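Hypothetical protein (Chromobacterium violaceum, PDB 2O3I) is of unknown function but belongs to the DUF917 family, with the N- and C-terminal domains of S-Me-THD-like proteins. Local coordinates at residues A57-C62 / L101-A106; R50-D55 / A127-D132; L144-A149 / W209-A214. The protein carries 2 engineered substitutions. One frame throughout, in Å; residues are numbered along the deposited sequence.

Contact 1: residues A57-C62 / L101-A106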
ATOM      1  N   ALA A  57     -21.098  14.580 -22.135  1.00 33.53           N
ATOM      2  CA  ALA A  57     -19.820  13.892 -22.021  1.00 32.98           C
ATOM      3  C   ALA A  57     -19.861  12.587 -22.809  1.00 32.96           C
ATOM      4  O   ALA A  57     -19.901  11.504 -22.231  1.00 31.73           O
ATOM      5  CB  ALA A  57     -19.512  13.618 -20.561  1.00 30.61           C
ATOM      6  N   THR A  58     -19.822  12.697 -24.132  1.00 33.15           N
ATOM      7  CA  THR A  58     -19.906  11.526 -24.994  1.00 36.05           C
ATOM      8  C   THR A  58     -18.752  11.316 -25.980  1.00 37.28           C
ATOM      9  O   THR A  58     -18.675  10.268 -26.621  1.00 36.21           O
ATOM     10  CB  THR A  58     -21.220  11.561 -25.810  1.00 36.17           C
ATOM     11  OG1 THR A  58     -21.238  12.741 -26.625  1.00 34.94           O
ATOM     12  CG2 THR A  58     -22.429  11.582 -24.887  1.00 34.43           C
ATOM     13  N   ASP A  59     -17.859  12.293 -26.108  1.00 38.93           N
ATOM     14  CA  ASP A  59     -16.751  12.160 -27.052  1.00 40.72           C
ATOM     15  C   ASP A  59     -15.501  11.525 -26.459  1.00 39.32           C
ATOM     16  O   ASP A  59     -14.389  11.779 -26.917  1.00 40.00           O
ATOM     17  CB  ASP A  59     -16.398  13.525 -27.651  1.00 44.15           C
ATOM     18  CG  ASP A  59     -17.582  14.183 -28.325  1.00 47.94           C
ATOM     19  OD1 ASP A  59     -18.226  13.527 -29.172  1.00 49.86           O
ATOM     20  OD2 ASP A  59     -17.870  15.358 -28.010  1.00 50.78           O
ATOM     21  N   GLY A  60     -15.682  10.684 -25.449  1.00 37.84           N
ATOM     22  CA  GLY A  60     -14.540  10.042 -24.834  1.00 34.82           C
ATOM     23  C   GLY A  60     -14.809   9.596 -23.414  1.00 34.74           C
ATOM     24  O   GLY A  60     -15.893   9.827 -22.870  1.00 35.44           O
ATOM     25  N   ASP A  61     -13.808   8.966 -22.811  1.00 32.04           N
ATOM     26  CA  ASP A  61     -13.922   8.461 -21.459  1.00 31.03           C
ATOM     27  C   ASP A  61     -13.638   9.499 -20.368  1.00 30.78           C
ATOM     28  O   ASP A  61     -12.992  10.525 -20.604  1.00 31.66           O
ATOM     29  CB  ASP A  61     -13.015   7.236 -21.307  1.00 30.30           C
ATOM     30  CG  ASP A  61     -13.503   6.044 -22.132  1.00 30.87           C
ATOM     31  OD1 ASP A  61     -12.763   5.046 -22.252  1.00 31.39           O
ATOM     32  OD2 ASP A  61     -14.634   6.095 -22.657  1.00 30.61           O
ATOM     33  N   CYS A  62     -14.133   9.212 -19.170  1.00 27.71           N
ATOM     34  CA  CYS A  62     -13.981  10.094 -18.027  1.00 26.67           C
ATOM     35  C   CYS A  62     -13.262   9.396 -16.871  1.00 26.48           C
ATOM     36  O   CYS A  62     -13.254   8.163 -16.782  1.00 26.62           O
ATOM     37  CB  CYS A  62     -15.370  10.559 -17.569  1.00 24.79           C
ATOM     38  SG  CYS A  62     -15.381  11.778 -16.257  1.00 22.75           S
ATOM     39  N   LEU A 101      -9.185   9.750 -23.362  1.00 30.13           N
ATOM     40  CA  LEU A 101      -9.612  10.365 -22.113  1.00 29.16           C
ATOM     41  C   LEU A 101     -10.027  11.771 -22.526  1.00 27.36           C
ATOM     42  O   LEU A 101      -9.233  12.500 -23.122  1.00 27.27           O
ATOM     43  CB  LEU A 101      -8.444  10.426 -21.121  1.00 30.04           C
ATOM     44  CG  LEU A 101      -8.647  10.672 -19.611  1.00 31.23           C
ATOM     45  CD1 LEU A 101      -7.856  11.903 -19.205  1.00 29.04           C
ATOM     46  CD2 LEU A 101     -10.108  10.829 -19.255  1.00 28.22           C
ATOM     47  N   ALA A 102     -11.269  12.143 -22.231  1.00 25.73           N
ATOM     48  CA  ALA A 102     -11.767  13.471 -22.595  1.00 25.21           C
ATOM     49  C   ALA A 102     -12.422  14.214 -21.434  1.00 23.35           C
ATOM     50  O   ALA A 102     -12.725  15.407 -21.532  1.00 21.44           O
ATOM     51  CB  ALA A 102     -12.767  13.354 -23.753  1.00 24.17           C
ATOM     52  N   TYR A 103     -12.653  13.518 -20.331  1.00 23.59           N
ATOM     53  CA  TYR A 103     -13.300  14.178 -19.215  1.00 23.38           C
ATOM     54  C   TYR A 103     -12.735  13.817 -17.851  1.00 24.01           C
ATOM     55  O   TYR A 103     -12.216  12.718 -17.640  1.00 24.98           O
ATOM     56  CB  TYR A 103     -14.800  13.869 -19.237  1.00 23.94           C
ATOM     57  CG  TYR A 103     -15.471  14.072 -20.579  1.00 22.93           C
ATOM     58  CD1 TYR A 103     -15.788  12.980 -21.396  1.00 25.48           C
ATOM     59  CD2 TYR A 103     -15.790  15.350 -21.038  1.00 24.68           C
ATOM     60  CE1 TYR A 103     -16.410  13.156 -22.644  1.00 23.99           C
ATOM     61  CE2 TYR A 103     -16.411  15.543 -22.282  1.00 25.68           C
ATOM     62  CZ  TYR A 103     -16.718  14.438 -23.082  1.00 26.40           C
ATOM     63  OH  TYR A 103     -17.318  14.617 -24.315  1.00 25.73           O
ATOM     64  N   VAL A 104     -12.819  14.776 -16.935  1.00 23.42           N
ATOM     65  CA  VAL A 104     -12.395  14.573 -15.554  1.00 23.56           C
ATOM     66  C   VAL A 104     -13.617  14.931 -14.729  1.00 21.82           C
ATOM     67  O   VAL A 104     -14.529  15.589 -15.228  1.00 21.31           O
ATOM     68  CB  VAL A 104     -11.218  15.495 -15.139  1.00 23.76           C
ATOM     69  CG1 VAL A 104      -9.920  14.958 -15.701  1.00 26.29           C
ATOM     70  CG2 VAL A 104     -11.460  16.915 -15.629  1.00 26.29           C
ATOM     71  N   VAL A 105     -13.657  14.488 -13.479  1.00 20.44           N
ATOM     72  CA  VAL A 105     -14.796  14.796 -12.634  1.00 21.38           C
ATOM     73  C   VAL A 105     -14.381  14.772 -11.160  1.00 22.70           C
ATOM     74  O   VAL A 105     -13.616  13.903 -10.733  1.00 22.55           O
ATOM     75  CB  VAL A 105     -15.975  13.795 -12.909  1.00 19.80           C
ATOM     76  CG1 VAL A 105     -15.537  12.370 -12.604  1.00 18.86           C
ATOM     77  CG2 VAL A 105     -17.210  14.180 -12.093  1.00 16.55           C
ATOM     78  N   ALA A 106     -14.865  15.750 -10.396  1.00 21.95           N
ATOM     79  CA  ALA A 106     -14.541  15.829  -8.977  1.00 24.07           C
ATOM     80  C   ALA A 106     -15.175  14.639  -8.276  1.00 23.43           C
ATOM     81  O   ALA A 106     -16.231  14.167  -8.678  1.00 23.80           O
ATOM     82  CB  ALA A 106     -15.075  17.127  -8.375  1.00 21.76           C
TER

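Contact 2: residues R50-D55 / A127-D132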
ATOM      1  N   ARG A  50     -13.653  24.297 -19.831  1.00 31.74           N
ATOM      2  CA  ARG A  50     -14.885  23.797 -20.413  1.00 32.62           C
ATOM      3  C   ARG A  50     -15.583  22.863 -19.425  1.00 30.17           C
ATOM      4  O   ARG A  50     -14.968  21.926 -18.908  1.00 26.09           O
ATOM      5  CB  ARG A  50     -14.564  23.060 -21.715  1.00 36.09           C
ATOM      6  CG  ARG A  50     -15.754  22.779 -22.620  1.00 42.04           C
ATOM      7  CD  ARG A  50     -15.321  22.887 -24.088  1.00 49.35           C
ATOM      8  NE  ARG A  50     -14.014  22.266 -24.327  1.00 54.93           N
ATOM      9  CZ  ARG A  50     -13.787  20.955 -24.337  1.00 57.81           C
ATOM     10  NH1 ARG A  50     -14.786  20.102 -24.127  1.00 59.93           N
ATOM     11  NH2 ARG A  50     -12.557  20.491 -24.540  1.00 56.73           N
ATOM     12  N   VAL A  51     -16.857  23.144 -19.151  1.00 28.62           N
ATOM     13  CA  VAL A  51     -17.657  22.324 -18.244  1.00 30.02           C
ATOM     14  C   VAL A  51     -18.841  21.774 -19.026  1.00 29.39           C
ATOM     15  O   VAL A  51     -19.585  22.536 -19.633  1.00 29.22           O
ATOM     16  CB  VAL A  51     -18.217  23.141 -17.065  1.00 31.56           C
ATOM     17  CG1 VAL A  51     -18.914  22.201 -16.081  1.00 28.69           C
ATOM     18  CG2 VAL A  51     -17.101  23.935 -16.394  1.00 29.80           C
ATOM     19  N   VAL A  52     -19.020  20.457 -19.000  1.00 29.72           N
ATOM     20  CA  VAL A  52     -20.110  19.816 -19.733  1.00 30.60           C
ATOM     21  C   VAL A  52     -21.071  19.042 -18.825  1.00 31.38           C
ATOM     22  O   VAL A  52     -20.701  18.620 -17.722  1.00 29.35           O
ATOM     23  CB  VAL A  52     -19.552  18.831 -20.797  1.00 31.19           C
ATOM     24  CG1 VAL A  52     -18.654  19.573 -21.783  1.00 30.75           C
ATOM     25  CG2 VAL A  52     -18.764  17.720 -20.117  1.00 30.30           C
ATOM     26  N   ASP A  53     -22.307  18.863 -19.285  1.00 32.50           N
ATOM     27  CA  ASP A  53     -23.287  18.105 -18.517  1.00 32.79           C
ATOM     28  C   ASP A  53     -23.053  16.632 -18.810  1.00 31.37           C
ATOM     29  O   ASP A  53     -22.449  16.278 -19.824  1.00 27.49           O
ATOM     30  CB  ASP A  53     -24.714  18.491 -18.899  1.00 36.53           C
ATOM     31  CG  ASP A  53     -25.034  19.940 -18.567  1.00 42.16           C
ATOM     32  OD1 ASP A  53     -24.982  20.786 -19.490  1.00 42.84           O
ATOM     33  OD2 ASP A  53     -25.323  20.233 -17.379  1.00 43.36           O
ATOM     34  N   VAL A  54     -23.521  15.776 -17.911  1.00 30.33           N
ATOM     35  CA  VAL A  54     -23.341  14.344 -18.070  1.00 31.46           C
ATOM     36  C   VAL A  54     -23.752  13.842 -19.455  1.00 32.39           C
ATOM     37  O   VAL A  54     -23.027  13.060 -20.068  1.00 30.18           O
ATOM     38  CB  VAL A  54     -24.125  13.567 -16.983  1.00 30.66           C
ATOM     39  CG1 VAL A  54     -23.966  12.067 -17.188  1.00 29.08           C
ATOM     40  CG2 VAL A  54     -23.630  13.971 -15.592  1.00 28.81           C
ATOM     41  N   ASP A  55     -24.903  14.297 -19.951  1.00 35.11           N
ATOM     42  CA  ASP A  55     -25.399  13.859 -21.261  1.00 38.79           C
ATOM     43  C   ASP A  55     -24.601  14.407 -22.444  1.00 39.57           C
ATOM     44  O   ASP A  55     -24.837  14.021 -23.592  1.00 41.45           O
ATOM     45  CB  ASP A  55     -26.879  14.236 -21.435  1.00 41.92           C
ATOM     46  CG  ASP A  55     -27.794  13.534 -20.436  1.00 43.51           C
ATOM     47  OD1 ASP A  55     -27.667  12.304 -20.258  1.00 45.19           O
ATOM     48  OD2 ASP A  55     -28.654  14.215 -19.836  1.00 47.24           O
ATOM     49  N   ALA A 127     -12.532  18.212 -20.474  1.00 27.68           N
ATOM     50  CA  ALA A 127     -13.703  18.922 -19.996  1.00 28.05           C
ATOM     51  C   ALA A 127     -14.088  18.322 -18.643  1.00 27.46           C
ATOM     52  O   ALA A 127     -13.987  17.110 -18.437  1.00 27.76           O
ATOM     53  CB  ALA A 127     -14.858  18.786 -20.992  1.00 26.88           C
ATOM     54  N   VAL A 128     -14.502  19.179 -17.718  1.00 27.66           N
ATOM     55  CA  VAL A 128     -14.913  18.734 -16.390  1.00 27.91           C
ATOM     56  C   VAL A 128     -16.425  18.538 -16.420  1.00 26.20           C
ATOM     57  O   VAL A 128     -17.150  19.343 -17.002  1.00 25.29           O
ATOM     58  CB  VAL A 128     -14.526  19.779 -15.315  1.00 28.66           C
ATOM     59  CG1 VAL A 128     -15.067  21.142 -15.706  1.00 32.88           C
ATOM     60  CG2 VAL A 128     -15.065  19.359 -13.950  1.00 27.09           C
ATOM     61  N   VAL A 129     -16.900  17.456 -15.813  1.00 24.26           N
ATOM     62  CA  VAL A 129     -18.330  17.172 -15.796  1.00 22.08           C
ATOM     63  C   VAL A 129     -19.029  17.954 -14.687  1.00 22.19           C
ATOM     64  O   VAL A 129     -18.513  18.051 -13.580  1.00 22.54           O
ATOM     65  CB  VAL A 129     -18.568  15.662 -15.608  1.00 21.76           C
ATOM     66  CG1 VAL A 129     -20.062  15.362 -15.540  1.00 22.25           C
ATOM     67  CG2 VAL A 129     -17.917  14.902 -16.759  1.00 18.72           C
ATOM     68  N   ASP A 130     -20.193  18.527 -14.991  1.00 22.62           N
ATOM     69  CA  ASP A 130     -20.949  19.300 -14.006  1.00 20.34           C
ATOM     70  C   ASP A 130     -21.679  18.297 -13.143  1.00 20.41           C
ATOM     71  O   ASP A 130     -22.874  18.051 -13.325  1.00 21.77           O
ATOM     72  CB  ASP A 130     -21.947  20.247 -14.702  1.00 20.19           C
ATOM     73  CG  ASP A 130     -22.617  21.226 -13.727  1.00 22.46           C
ATOM     74  OD1 ASP A 130     -22.250  21.243 -12.533  1.00 21.25           O
ATOM     75  OD2 ASP A 130     -23.511  21.991 -14.153  1.00 24.33           O
ATOM     76  N   ALA A 131     -20.939  17.714 -12.203  1.00 20.45           N
ATOM     77  CA  ALA A 131     -21.466  16.700 -11.307  1.00 19.95           C
ATOM     78  C   ALA A 131     -20.363  16.206 -10.394  1.00 20.36           C
ATOM     79  O   ALA A 131     -19.214  16.626 -10.516  1.00 21.67           O
ATOM     80  CB  ALA A 131     -22.001  15.522 -12.120  1.00 15.80           C
ATOM     81  N   ASP A 132     -20.729  15.314  -9.472  1.00 19.61           N
ATOM     82  CA  ASP A 132     -19.788  14.674  -8.567  1.00 19.61           C
ATOM     83  C   ASP A 132     -20.484  13.502  -7.880  1.00 19.20           C
ATOM     84  O   ASP A 132     -21.689  13.300  -8.045  1.00 18.43           O
ATOM     85  CB  ASP A 132     -19.202  15.655  -7.540  1.00 19.75           C
ATOM     86  CG  ASP A 132     -20.207  16.102  -6.515  1.00 21.04           C
ATOM     87  OD1 ASP A 132     -20.703  17.235  -6.646  1.00 19.66           O
ATOM     88  OD2 ASP A 132     -20.498  15.322  -5.575  1.00 22.51           O
TER
HETATM   89  O   HOH W   1     -24.536  17.358 -15.522  1.00 25.72           O

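Contact 3: residues L144-A149 / W209-A214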
ATOM      1  N   LEU A 144     -19.743   7.495  -2.187  1.00 22.94           N
ATOM      2  CA  LEU A 144     -19.865   8.182  -3.470  1.00 23.23           C
ATOM      3  C   LEU A 144     -20.632   7.287  -4.434  1.00 20.98           C
ATOM      4  O   LEU A 144     -20.504   6.063  -4.382  1.00 21.08           O
ATOM      5  CB  LEU A 144     -18.485   8.501  -4.049  1.00 21.63           C
ATOM      6  CG  LEU A 144     -17.621   9.438  -3.205  1.00 21.80           C
ATOM      7  CD1 LEU A 144     -16.299   9.685  -3.908  1.00 18.77           C
ATOM      8  CD2 LEU A 144     -18.363  10.751  -2.981  1.00 21.08           C
ATOM      9  N   THR A 145     -21.424   7.889  -5.315  1.00 21.67           N
ATOM     10  CA  THR A 145     -22.221   7.111  -6.263  1.00 22.51           C
ATOM     11  C   THR A 145     -21.407   6.217  -7.197  1.00 23.68           C
ATOM     12  O   THR A 145     -21.926   5.220  -7.714  1.00 23.45           O
ATOM     13  CB  THR A 145     -23.142   8.029  -7.091  1.00 22.98           C
ATOM     14  OG1 THR A 145     -22.382   9.083  -7.685  1.00 20.32           O
ATOM     15  CG2 THR A 145     -24.208   8.629  -6.197  1.00 21.92           C
ATOM     16  N   TYR A 146     -20.133   6.562  -7.397  1.00 21.39           N
ATOM     17  CA  TYR A 146     -19.244   5.774  -8.254  1.00 21.79           C
ATOM     18  C   TYR A 146     -19.188   4.346  -7.713  1.00 22.69           C
ATOM     19  O   TYR A 146     -19.283   3.370  -8.466  1.00 21.15           O
ATOM     20  CB  TYR A 146     -17.818   6.354  -8.250  1.00 21.44           C
ATOM     21  CG  TYR A 146     -17.702   7.811  -8.644  1.00 20.70           C
ATOM     22  CD1 TYR A 146     -17.855   8.218  -9.971  1.00 21.05           C
ATOM     23  CD2 TYR A 146     -17.436   8.784  -7.686  1.00 19.67           C
ATOM     24  CE1 TYR A 146     -17.747   9.564 -10.331  1.00 22.84           C
ATOM     25  CE2 TYR A 146     -17.323  10.128  -8.033  1.00 23.41           C
ATOM     26  CZ  TYR A 146     -17.481  10.514  -9.354  1.00 23.85           C
ATOM     27  OH  TYR A 146     -17.396  11.850  -9.686  1.00 22.46           O
ATOM     28  N   ALA A 147     -19.027   4.234  -6.398  1.00 21.72           N
ATOM     29  CA  ALA A 147     -18.953   2.938  -5.739  1.00 21.72           C
ATOM     30  C   ALA A 147     -20.286   2.174  -5.788  1.00 22.18           C
ATOM     31  O   ALA A 147     -20.306   0.959  -5.998  1.00 24.29           O
ATOM     32  CB  ALA A 147     -18.497   3.120  -4.290  1.00 21.09           C
ATOM     33  N   ALA A 148     -21.393   2.884  -5.599  1.00 21.30           N
ATOM     34  CA  ALA A 148     -22.713   2.259  -5.624  1.00 20.97           C
ATOM     35  C   ALA A 148     -23.041   1.721  -7.015  1.00 21.13           C
ATOM     36  O   ALA A 148     -23.616   0.631  -7.154  1.00 17.72           O
ATOM     37  CB  ALA A 148     -23.781   3.265  -5.186  1.00 20.94           C
ATOM     38  N   ALA A 149     -22.682   2.493  -8.036  1.00 20.69           N
ATOM     39  CA  ALA A 149     -22.924   2.104  -9.417  1.00 23.63           C
ATOM     40  C   ALA A 149     -22.034   0.928  -9.809  1.00 25.11           C
ATOM     41  O   ALA A 149     -22.203   0.344 -10.873  1.00 27.11           O
ATOM     42  CB  ALA A 149     -22.664   3.280 -10.347  1.00 23.52           C
ATOM     43  N   TRP A 209     -11.534   5.223 -11.088  1.00 25.37           N
ATOM     44  CA  TRP A 209     -12.885   5.126 -11.624  1.00 25.86           C
ATOM     45  C   TRP A 209     -13.009   5.596 -13.083  1.00 24.75           C
ATOM     46  O   TRP A 209     -13.902   6.374 -13.439  1.00 22.89           O
ATOM     47  CB  TRP A 209     -13.867   5.892 -10.719  1.00 25.09           C
ATOM     48  CG  TRP A 209     -14.268   5.119  -9.472  1.00 26.59           C
ATOM     49  CD1 TRP A 209     -14.556   3.783  -9.396  1.00 27.29           C
ATOM     50  CD2 TRP A 209     -14.495   5.649  -8.160  1.00 24.99           C
ATOM     51  NE1 TRP A 209     -14.952   3.451  -8.127  1.00 27.61           N
ATOM     52  CE2 TRP A 209     -14.927   4.574  -7.344  1.00 26.63           C
ATOM     53  CE3 TRP A 209     -14.381   6.927  -7.594  1.00 24.50           C
ATOM     54  CZ2 TRP A 209     -15.246   4.734  -5.989  1.00 24.77           C
ATOM     55  CZ3 TRP A 209     -14.698   7.090  -6.243  1.00 26.09           C
ATOM     56  CH2 TRP A 209     -15.126   5.998  -5.457  1.00 26.00           C
HETATM   57  N   MSE A 210     -12.102   5.121 -13.926  1.00 23.56           N
HETATM   58  CA  MSE A 210     -12.148   5.458 -15.342  1.00 25.75           C
HETATM   59  C   MSE A 210     -13.488   4.943 -15.874  1.00 26.12           C
HETATM   60  O   MSE A 210     -13.900   3.825 -15.557  1.00 23.25           O
HETATM   61  CB  MSE A 210     -10.995   4.785 -16.081  1.00 26.95           C
HETATM   62  CG  MSE A 210      -9.621   5.311 -15.706  1.00 29.44           C
HETATM   63 SE   MSE A 210      -8.213   4.371 -16.660  1.00 39.28          SE
HETATM   64  CE  MSE A 210      -7.901   2.962 -15.365  1.00 35.81           C
HETATM   65  N   MSE A 211     -14.172   5.755 -16.676  1.00 26.26           N
HETATM   66  CA  MSE A 211     -15.473   5.356 -17.201  1.00 28.12           C
HETATM   67  C   MSE A 211     -15.693   5.666 -18.678  1.00 29.18           C
HETATM   68  O   MSE A 211     -15.162   6.642 -19.218  1.00 29.09           O
HETATM   69  CB  MSE A 211     -16.591   6.037 -16.400  1.00 27.95           C
HETATM   70  CG  MSE A 211     -16.555   5.760 -14.898  1.00 34.24           C
HETATM   71 SE   MSE A 211     -17.609   7.049 -13.875  1.00 37.02          SE
HETATM   72  CE  MSE A 211     -17.976   6.017 -12.324  1.00 41.93           C
ATOM     73  N   SER A 212     -16.502   4.826 -19.314  1.00 28.60           N
ATOM     74  CA  SER A 212     -16.872   5.003 -20.706  1.00 30.47           C
ATOM     75  C   SER A 212     -18.147   5.828 -20.599  1.00 31.46           C
ATOM     76  O   SER A 212     -18.744   5.892 -19.530  1.00 31.74           O
ATOM     77  CB  SER A 212     -17.162   3.656 -21.350  1.00 29.31           C
ATOM     78  N   PRO A 213     -18.574   6.483 -21.689  1.00 33.33           N
ATOM     79  CA  PRO A 213     -19.802   7.287 -21.616  1.00 35.60           C
ATOM     80  C   PRO A 213     -21.027   6.496 -21.144  1.00 36.38           C
ATOM     81  O   PRO A 213     -21.963   7.060 -20.580  1.00 35.83           O
ATOM     82  CB  PRO A 213     -19.965   7.796 -23.049  1.00 34.88           C
ATOM     83  CG  PRO A 213     -18.543   7.940 -23.510  1.00 35.03           C
ATOM     84  CD  PRO A 213     -17.898   6.670 -22.988  1.00 33.86           C
ATOM     85  N   ALA A 214     -21.009   5.188 -21.376  1.00 37.62           N
ATOM     86  CA  ALA A 214     -22.121   4.328 -20.993  1.00 38.28           C
ATOM     87  C   ALA A 214     -22.266   4.278 -19.481  1.00 38.07           C
ATOM     88  O   ALA A 214     -23.377   4.355 -18.949  1.00 38.79           O
ATOM     89  CB  ALA A 214     -21.912   2.923 -21.553  1.00 39.65           C
TER

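Contact 1: residues A57-C62 / L101-A106
Asp61 pairs with Leu101 and Cys62 with Tyr103 as neighbouring parallel strands, and the register slips by one residue between the two pairs, a beta bulge. The carbonyl of Asp61 sits at the slip. Its O atom takes two backbone donors, Ala102 N at 2.9 Å and Tyr103 N at 3.0 Å. The first lies in the carbonyl plane; the second is tilted from it by 21°. One methyl of Leu101, CD2, also lies 3.2 Å from Asp61 O.

Tyr103 carries the side-chain contact. Its CG is anti to the carbonyl carbon (chi1 -49°), and the ring extends back along the loop that leads into strand 61-69. Ala57 CB lies over the centre of one ring face in a CH-pi contact, 3.7 Å from the centroid. Ala102 CB lies over the opposite face, offset toward the rim. Gly60 O meets the ring edge near its plane, 3.4 Å from Tyr103 CE1. The phenol end is held by the loop backbone: Asp59 N donates to Tyr103 OH at 3.0 Å. Gly60 CA lies against Ala102 CB, at 3.9 Å. Cys62 SG lies between Tyr103 CB and Val105 CG1, 3.7 Å from the latter.

Strand 61-69, helix 81-96 and strand 101-105 form a beta-alpha-beta crossover. Asp61 and Leu101 point to the face covered by helix 81-96, where both touch Leu94; the carboxylate of Asp61 forms a salt bridge with Arg99. Cys62 and Tyr103 point to the other face, where Leu216 of helix 213-219 meets Ala57 and Cys62. In the sheet, strand 101-105 lies between 61-69 and 127-129, and strand 203-211 flanks 61-69 on its far side.

Contact 2: residues R50-D55 / A127-D132
Val52 O receives the shortest hydrogen bond between the two segments, from Asp130 N at 2.8 Å, nearly along the C=O axis. Two more bonds continue this parallel ladder: Val128 N to Arg50 O and Val52 N to Val128 O, each 3.0 Å long. Beyond the paired residues a water takes over. It accepts from Val54 N and donates to Asp130 O, and so bridges segments 50-55 and 127-132. Asp130 is the centre of an inverse gamma turn.

On one face Val51 and Val128 lie side by side and point the same way, with Val51 CG2 3.5 Å from Val128 CG1. The other branch of Val51, CG1, is anti to the backbone N (chi1 -174°) and meets Asp130 CB at 3.9 Å. On the opposite face Val52 CG1 packs on Ala127 CB. Val54 CG2 reaches Val129 CG1 at 3.8 Å and also touches Ala131 CB. Asp53 OD2 and Asp130 OD2 are 4.1 Å apart, which would probably be unfavourable if both are charged; Asp130 OD2 bonds to Ser227 OG.

Strand 49-52 is flanked on its other edge by strand 3-5, where Phe3 touches Val51 and Asp130. Strand 127-129 is flanked by 101-105. Helix 111-124 meets Val128 through Ala117, whereas Tyr103 lies against Val52 and Val129 on the other face.

Contact 3: residues L144-A149 / W209-A214
The short helix 145-148 packs against the end of strand 203-211 through Tyr146, which meets Trp209 and the selenomethionine Met211. Tyr146 CB makes the central contact. It lies over the six-membered ring of Trp209 in a CH-pi contact, 3.4 Å from the centroid. With CG anti to the carbonyl carbon (chi1 -56°), the Tyr146 ring is carried past the indole and not squarely onto it. The two rings are near parallel, with planes 23° apart, but slid so that they barely overlap; their centroids are 4.9 Å apart. The nearest ring carbons are Tyr146 CD2 and Trp209 CZ3, at 3.5 Å.

Leu144, at the N-cap position of the helix, places CD1 3.8 Å from Trp209 CZ3. Ala147 CB comes to 4.0 Å from Trp209 CZ2. The indole is therefore met by three residues from the start of the helix. This joins an element of the N-terminal S-Me-THD-like family region to a strand of the C-terminal one, and that strand runs antiparallel to 61-69 in the mixed sheet.

Met211 approaches Tyr146 from the edge, as a Met-aromatic contact. Its SE atom is 5.3 Å from the Tyr146 centroid and 79° off the ring normal. The terminal CE lies near the ring plane, beside Tyr146 CD1. The side chain of Met211 is extended beyond CG, which carries this methyl across to the tyrosine. At the far end of the ring, Tyr146 OH bonds to Ala106 O. Val151 touches both Trp209 and Met211, and Ser184 of helix 183-194 meets Trp209 and Ala147.

In the fold
All three contacts reach one mixed sheet: contacts 1 and 2 join strands within it, and contact 3 sets a helix against it. Contacts 1 and 2 have centres about 8 Å apart. Their strands 101-105 and 127-129 are neighbours, with Ala102 O 3.0 Å from Ala127 N. Along the chain, contact 1 is nested inside the loop closed by contact 2. Contact 3 follows both. Its centre is about 11 Å from that of contact 1 and about 14 Å from that of contact 2. Cys62 O lies 2.6 Å from Met211 N, which joins contacts 1 and 3 through the neighbouring strands 61-69 and 203-211.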